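Local structure of ZmpA Glycopeptidase (Clostridium perfringens, 6XSX) at residues N291-V297 against K386-W390; T298-L304 against V352-W356. The protein is an M60-family metallopeptidase, here represented by its catalytic module, that probably cleaves the polypeptide chain of glycosylated proteins. All coordinates share one frame; numbering follows the deposited sequence.

Interaction 1: residues N291-V297 against K386-W390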
loop_
_atom_site.group_PDB
_atom_site.type_symbol
_atom_site.label_atom_id
_atom_site.label_comp_id
_atom_site.label_asym_id
_atom_site.label_seq_id
_atom_site.Cartn_x
_atom_site.Cartn_y
_atom_site.Cartn_z
ATOM N N ASN A 291 15.786 -6.617 -2.941
ATOM C CA ASN A 291 16.932 -5.768 -3.249
ATOM C C ASN A 291 17.349 -5.895 -4.718
ATOM O O ASN A 291 18.243 -5.182 -5.160
ATOM C CB ASN A 291 18.085 -5.906 -2.243
ATOM C CG ASN A 291 18.751 -7.268 -2.229
ATOM O OD1 ASN A 291 18.603 -8.070 -3.152
ATOM N ND2 ASN A 291 19.493 -7.541 -1.167
ATOM N N ARG A 292 16.684 -6.776 -5.475
ATOM C CA ARG A 292 16.909 -6.904 -6.909
ATOM C C ARG A 292 16.192 -5.789 -7.673
ATOM O O ARG A 292 16.521 -5.526 -8.825
ATOM C CB ARG A 292 16.399 -8.250 -7.427
ATOM C CG ARG A 292 17.019 -9.460 -6.747
ATOM C CD ARG A 292 16.315 -10.720 -7.209
ATOM N NE ARG A 292 17.110 -11.889 -6.869
ATOM C CZ ARG A 292 18.239 -12.264 -7.473
ATOM N NH1 ARG A 292 18.735 -11.562 -8.480
ATOM N NH2 ARG A 292 18.873 -13.350 -7.063
ATOM N N THR A 293 15.200 -5.152 -7.033
ATOM C CA THR A 293 14.460 -4.059 -7.648
ATOM C C THR A 293 14.744 -2.755 -6.898
ATOM O O THR A 293 15.614 -2.720 -6.034
ATOM C CB THR A 293 12.972 -4.414 -7.776
ATOM O OG1 THR A 293 12.382 -3.416 -8.611
ATOM C CG2 THR A 293 12.251 -4.488 -6.446
ATOM N N ILE A 294 14.021 -1.683 -7.240
ATOM C CA ILE A 294 14.109 -0.435 -6.491
ATOM C C ILE A 294 12.767 -0.210 -5.795
ATOM O O ILE A 294 11.847 0.351 -6.394
ATOM C CB ILE A 294 14.470 0.756 -7.406
ATOM C CG1 ILE A 294 15.644 0.455 -8.348
ATOM C CG2 ILE A 294 14.727 2.009 -6.578
ATOM C CD1 ILE A 294 15.837 1.495 -9.459
ATOM N N VAL A 295 12.669 -0.640 -4.528
ATOM C CA VAL A 295 11.379 -0.736 -3.859
ATOM C C VAL A 295 10.821 0.654 -3.551
ATOM O O VAL A 295 9.603 0.830 -3.499
ATOM C CB VAL A 295 11.399 -1.674 -2.634
ATOM C CG1 VAL A 295 11.605 -3.117 -3.056
ATOM C CG2 VAL A 295 12.414 -1.254 -1.572
ATOM N N GLU A 296 11.714 1.644 -3.401
ATOM C CA GLU A 296 11.314 3.023 -3.154
ATOM C C GLU A 296 10.500 3.546 -4.338
ATOM O O GLU A 296 9.667 4.441 -4.196
ATOM C CB GLU A 296 12.536 3.908 -2.906
ATOM C CG GLU A 296 13.296 3.549 -1.639
ATOM C CD GLU A 296 14.388 2.493 -1.759
ATOM O OE1 GLU A 296 14.606 1.956 -2.880
ATOM O OE2 GLU A 296 15.026 2.203 -0.722
ATOM N N VAL A 297 10.756 2.992 -5.524
ATOM C CA VAL A 297 10.002 3.431 -6.687
ATOM C C VAL A 297 8.735 2.583 -6.766
ATOM O O VAL A 297 7.633 3.131 -6.753
ATOM C CB VAL A 297 10.848 3.400 -7.976
ATOM C CG1 VAL A 297 10.012 3.653 -9.217
ATOM C CG2 VAL A 297 12.006 4.393 -7.913
ATOM N N LYS A 386 19.137 -2.323 -12.524
ATOM C CA LYS A 386 17.781 -2.658 -12.114
ATOM C C LYS A 386 16.758 -2.066 -13.084
ATOM O O LYS A 386 15.753 -2.699 -13.401
ATOM C CB LYS A 386 17.522 -2.157 -10.691
ATOM C CG LYS A 386 18.356 -2.851 -9.624
ATOM C CD LYS A 386 18.173 -2.257 -8.259
ATOM C CE LYS A 386 18.965 -2.989 -7.199
ATOM N NZ LYS A 386 18.748 -2.375 -5.871
ATOM N N HIS A 387 17.008 -0.835 -13.530
ATOM C CA HIS A 387 16.149 -0.205 -14.517
ATOM C C HIS A 387 16.038 -1.103 -15.741
ATOM O O HIS A 387 14.935 -1.345 -16.228
ATOM C CB HIS A 387 16.670 1.189 -14.882
ATOM C CG HIS A 387 16.448 2.210 -13.818
ATOM N ND1 HIS A 387 15.346 2.184 -12.988
ATOM C CD2 HIS A 387 17.160 3.302 -13.466
ATOM C CE1 HIS A 387 15.390 3.216 -12.168
ATOM N NE2 HIS A 387 16.498 3.904 -12.431
ATOM N N ASN A 388 17.189 -1.610 -16.205
ATOM C CA ASN A 388 17.255 -2.425 -17.409
ATOM C C ASN A 388 16.501 -3.731 -17.189
ATOM O O ASN A 388 15.913 -4.274 -18.124
ATOM C CB ASN A 388 18.697 -2.638 -17.893
ATOM C CG ASN A 388 19.176 -1.537 -18.820
ATOM O OD1 ASN A 388 19.183 -1.705 -20.037
ATOM N ND2 ASN A 388 19.566 -0.403 -18.264
ATOM N N ALA A 389 16.507 -4.220 -15.944
ATOM C CA ALA A 389 15.788 -5.442 -15.613
ATOM C C ALA A 389 14.276 -5.226 -15.728
ATOM O O ALA A 389 13.562 -6.123 -16.163
ATOM C CB ALA A 389 16.194 -5.960 -14.252
ATOM N N TRP A 390 13.796 -4.035 -15.336
ATOM C CA TRP A 390 12.381 -3.707 -15.457
ATOM C C TRP A 390 11.957 -3.817 -16.919
ATOM O O TRP A 390 10.875 -4.324 -17.225
ATOM C CB TRP A 390 12.093 -2.286 -14.972
ATOM C CG TRP A 390 12.281 -2.010 -13.513
ATOM C CD1 TRP A 390 12.483 -2.907 -12.504
ATOM C CD2 TRP A 390 12.214 -0.714 -12.890
ATOM N NE1 TRP A 390 12.575 -2.253 -11.303
ATOM C CE2 TRP A 390 12.414 -0.909 -11.509
ATOM C CE3 TRP A 390 12.017 0.588 -13.369
ATOM C CZ2 TRP A 390 12.416 0.151 -10.601
ATOM C CZ3 TRP A 390 12.017 1.636 -12.473
ATOM C CH2 TRP A 390 12.221 1.418 -11.108
#

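Interaction 2: residues T298-L304 against V352-W356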
loop_
_atom_site.group_PDB
_atom_site.type_symbol
_atom_site.label_atom_id
_atom_site.label_comp_id
_atom_site.label_asym_id
_atom_site.label_seq_id
_atom_site.Cartn_x
_atom_site.Cartn_y
_atom_site.Cartn_z
ATOM N N THR A 298 8.918 1.252 -6.753
ATOM C CA THR A 298 7.882 0.312 -7.147
ATOM C C THR A 298 6.762 0.242 -6.110
ATOM O O THR A 298 5.646 -0.129 -6.456
ATOM C CB THR A 298 8.445 -1.066 -7.535
ATOM O OG1 THR A 298 9.185 -1.629 -6.453
ATOM C CG2 THR A 298 9.299 -1.029 -8.781
ATOM N N ASN A 299 7.032 0.637 -4.857
ATOM C CA ASN A 299 6.048 0.457 -3.796
ATOM C C ASN A 299 4.879 1.438 -3.948
ATOM O O ASN A 299 3.808 1.235 -3.375
ATOM C CB ASN A 299 6.695 0.368 -2.408
ATOM C CG ASN A 299 7.410 -0.953 -2.177
ATOM O OD1 ASN A 299 7.234 -1.905 -2.938
ATOM N ND2 ASN A 299 8.211 -1.036 -1.124
ATOM N N ASN A 300 5.084 2.482 -4.754
ATOM C CA ASN A 300 4.070 3.484 -5.035
ATOM C C ASN A 300 2.931 2.899 -5.868
ATOM O O ASN A 300 1.868 3.502 -5.990
ATOM C CB ASN A 300 4.680 4.651 -5.811
ATOM C CG ASN A 300 5.721 5.389 -5.002
ATOM O OD1 ASN A 300 5.430 5.871 -3.916
ATOM N ND2 ASN A 300 6.937 5.473 -5.521
ATOM N N MET A 301 3.178 1.753 -6.500
ATOM C CA MET A 301 2.160 1.155 -7.343
ATOM C C MET A 301 0.945 0.807 -6.491
ATOM O O MET A 301 -0.182 0.799 -6.999
ATOM C CB MET A 301 2.671 -0.103 -8.050
ATOM C CG MET A 301 3.645 0.200 -9.176
ATOM S SD MET A 301 2.898 1.094 -10.594
ATOM C CE MET A 301 1.969 -0.239 -11.344
ATOM N N LEU A 302 1.183 0.551 -5.189
ATOM C CA LEU A 302 0.095 0.143 -4.311
ATOM C C LEU A 302 -0.846 1.317 -4.026
ATOM O O LEU A 302 -2.040 1.222 -4.314
ATOM C CB LEU A 302 0.594 -0.559 -3.037
ATOM C CG LEU A 302 -0.523 -1.092 -2.132
ATOM C CD1 LEU A 302 -1.286 -2.233 -2.797
ATOM C CD2 LEU A 302 0.005 -1.538 -0.776
ATOM N N PRO A 303 -0.392 2.454 -3.445
ATOM C CA PRO A 303 -1.299 3.583 -3.233
ATOM C C PRO A 303 -1.970 4.074 -4.523
ATOM O O PRO A 303 -3.147 4.433 -4.492
ATOM C CB PRO A 303 -0.438 4.623 -2.498
ATOM C CG PRO A 303 0.999 4.229 -2.822
ATOM C CD PRO A 303 0.958 2.717 -2.914
ATOM N N LEU A 304 -1.249 4.040 -5.660
ATOM C CA LEU A 304 -1.833 4.458 -6.934
ATOM C C LEU A 304 -3.030 3.575 -7.295
ATOM O O LEU A 304 -4.048 4.089 -7.742
ATOM C CB LEU A 304 -0.786 4.449 -8.055
ATOM C CG LEU A 304 0.318 5.505 -7.966
ATOM C CD1 LEU A 304 1.434 5.203 -8.958
ATOM C CD2 LEU A 304 -0.219 6.906 -8.191
ATOM N N VAL A 352 8.227 5.981 -11.339
ATOM C CA VAL A 352 7.243 4.903 -11.349
ATOM C C VAL A 352 6.315 5.041 -12.560
ATOM O O VAL A 352 5.711 4.053 -12.980
ATOM C CB VAL A 352 6.460 4.796 -10.020
ATOM C CG1 VAL A 352 5.304 5.784 -9.940
ATOM C CG2 VAL A 352 5.955 3.377 -9.782
ATOM N N ALA A 353 6.252 6.262 -13.127
ATOM C CA ALA A 353 5.314 6.621 -14.188
ATOM C C ALA A 353 5.231 5.554 -15.288
ATOM O O ALA A 353 4.128 5.130 -15.636
ATOM C CB ALA A 353 5.631 7.987 -14.756
ATOM N N PRO A 354 6.355 5.096 -15.890
ATOM C CA PRO A 354 6.290 4.119 -16.981
ATOM C C PRO A 354 5.598 2.802 -16.622
ATOM O O PRO A 354 4.983 2.161 -17.478
ATOM C CB PRO A 354 7.770 3.866 -17.333
ATOM C CG PRO A 354 8.535 4.320 -16.100
ATOM C CD PRO A 354 7.740 5.503 -15.591
ATOM N N LEU A 355 5.737 2.405 -15.352
ATOM C CA LEU A 355 5.172 1.164 -14.844
ATOM C C LEU A 355 3.680 1.363 -14.587
ATOM O O LEU A 355 2.874 0.484 -14.881
ATOM C CB LEU A 355 5.904 0.758 -13.557
ATOM C CG LEU A 355 7.371 0.354 -13.743
ATOM C CD1 LEU A 355 8.073 0.195 -12.400
ATOM C CD2 LEU A 355 7.500 -0.920 -14.557
ATOM N N TRP A 356 3.329 2.524 -14.030
ATOM C CA TRP A 356 1.937 2.864 -13.788
ATOM C C TRP A 356 1.153 2.877 -15.104
ATOM O O TRP A 356 0.028 2.377 -15.172
ATOM C CB TRP A 356 1.835 4.194 -13.031
ATOM C CG TRP A 356 0.422 4.612 -12.752
ATOM C CD1 TRP A 356 -0.189 5.766 -13.147
ATOM C CD2 TRP A 356 -0.574 3.855 -12.040
ATOM N NE1 TRP A 356 -1.482 5.795 -12.699
ATOM C CE2 TRP A 356 -1.754 4.629 -12.035
ATOM C CE3 TRP A 356 -0.586 2.606 -11.400
ATOM C CZ2 TRP A 356 -2.928 4.192 -11.419
ATOM C CZ3 TRP A 356 -1.752 2.172 -10.796
ATOM C CH2 TRP A 356 -2.906 2.958 -10.805
#

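Interaction 1: residues N291-V297 against K386-W390
Lys386 NZ is held by two backbone carbonyls of the loop that leads into helix 295-298: it donates to Thr293 O at 3.2 Å and, weakly, to Asn291 O at 2.9 Å. The Thr293 bond arrives 42° out of the carbonyl plane, off the lone pairs. The lysine chain, extended beyond CG, runs along the loop backbone to reach both oxygens. A further bond comes from Trp390: its NE1 gives its hydrogen to Thr293 OG1 at 2.9 Å, with an N-H...O angle of 160° and the oxygen close to the indole plane. Thr293 turns OG1 anti to its backbone N (chi1 -169°), which sets the hydroxyl at that ring edge. Ile294, the N-cap residue of the short helix, touches three side chains of helix 383-398: CG1 lies 3.7 Å from Lys386 CD, CB packs against Trp390 CZ2, and CD1 comes close to His387 CE1. Beyond it, Val297 CG1 meets Trp390 CH2 at 3.7 Å. Arg292 leads away to a salt bridge with Asp377. The contact thus joins the loop after helix 277-286 to helix 383-398, with helix 347-361 touching both Val297 and Trp390.

Interaction 2: residues T298-L304 against V352-W356
Leu304 lays its CB over one face of the Trp356 indole, 3.6 Å from the centroid of the six-membered ring and only 9° off the ring normal, a CH-pi contact within the helical part of the M60 peptidase module. Its CD1 continues across the same ring system and also reaches Val352 CG1 at 4.0 Å. Met301 approaches the indole differently. Its sulfur stands 5.2 Å from the six-membered ring centroid, 79° off the normal, which makes this an edge-on Met-aromatic contact; CE lies near the ring plane, 3.8 Å from Trp356 CE3. Bends at chi2 and chi3 fold the methionine back so that SD also packs on Val352 CG2, 3.9 Å away, and near Leu355 CB. The indole is therefore fixed from two directions, with Leu304 on a face and Met301 at an edge, while its NE1 is bound by Asp436. All the touching residues are buried, and the two segments meet through van der Waals, CH-pi and sulfur-aromatic contacts. At the other end of the contact, where the type I turn from Thr298 to Met301 enters helix 301-309, the methyl CG2 of Thr298 meets Leu355 CD1 at 4.0 Å.

In the fold
The first segments of interactions 1 and 2, 291-297 and 298-304, follow each other directly in the chain, and 352-356 lies within the loop closed by 291-297 and 386-390; the contact centres are about 12 Å apart. The contacts meet directly: Val297 O is 3.5 Å from Val352 CG2, Trp390 CZ2 is 3.8 Å from Thr298 CG2, and Trp390 CE3 is 4.1 Å from Leu355 CD1. The path from 291 to 304 packs first on helix 383-398 and then on helix 347-361. Helix 277-286 carries an HExxH pattern, consistent with the zinc-binding motif of M60 peptidases, though no metal is bound to its histidines here. Asn300 touches His281 of that pattern, placing interaction 2 beside the probable active site.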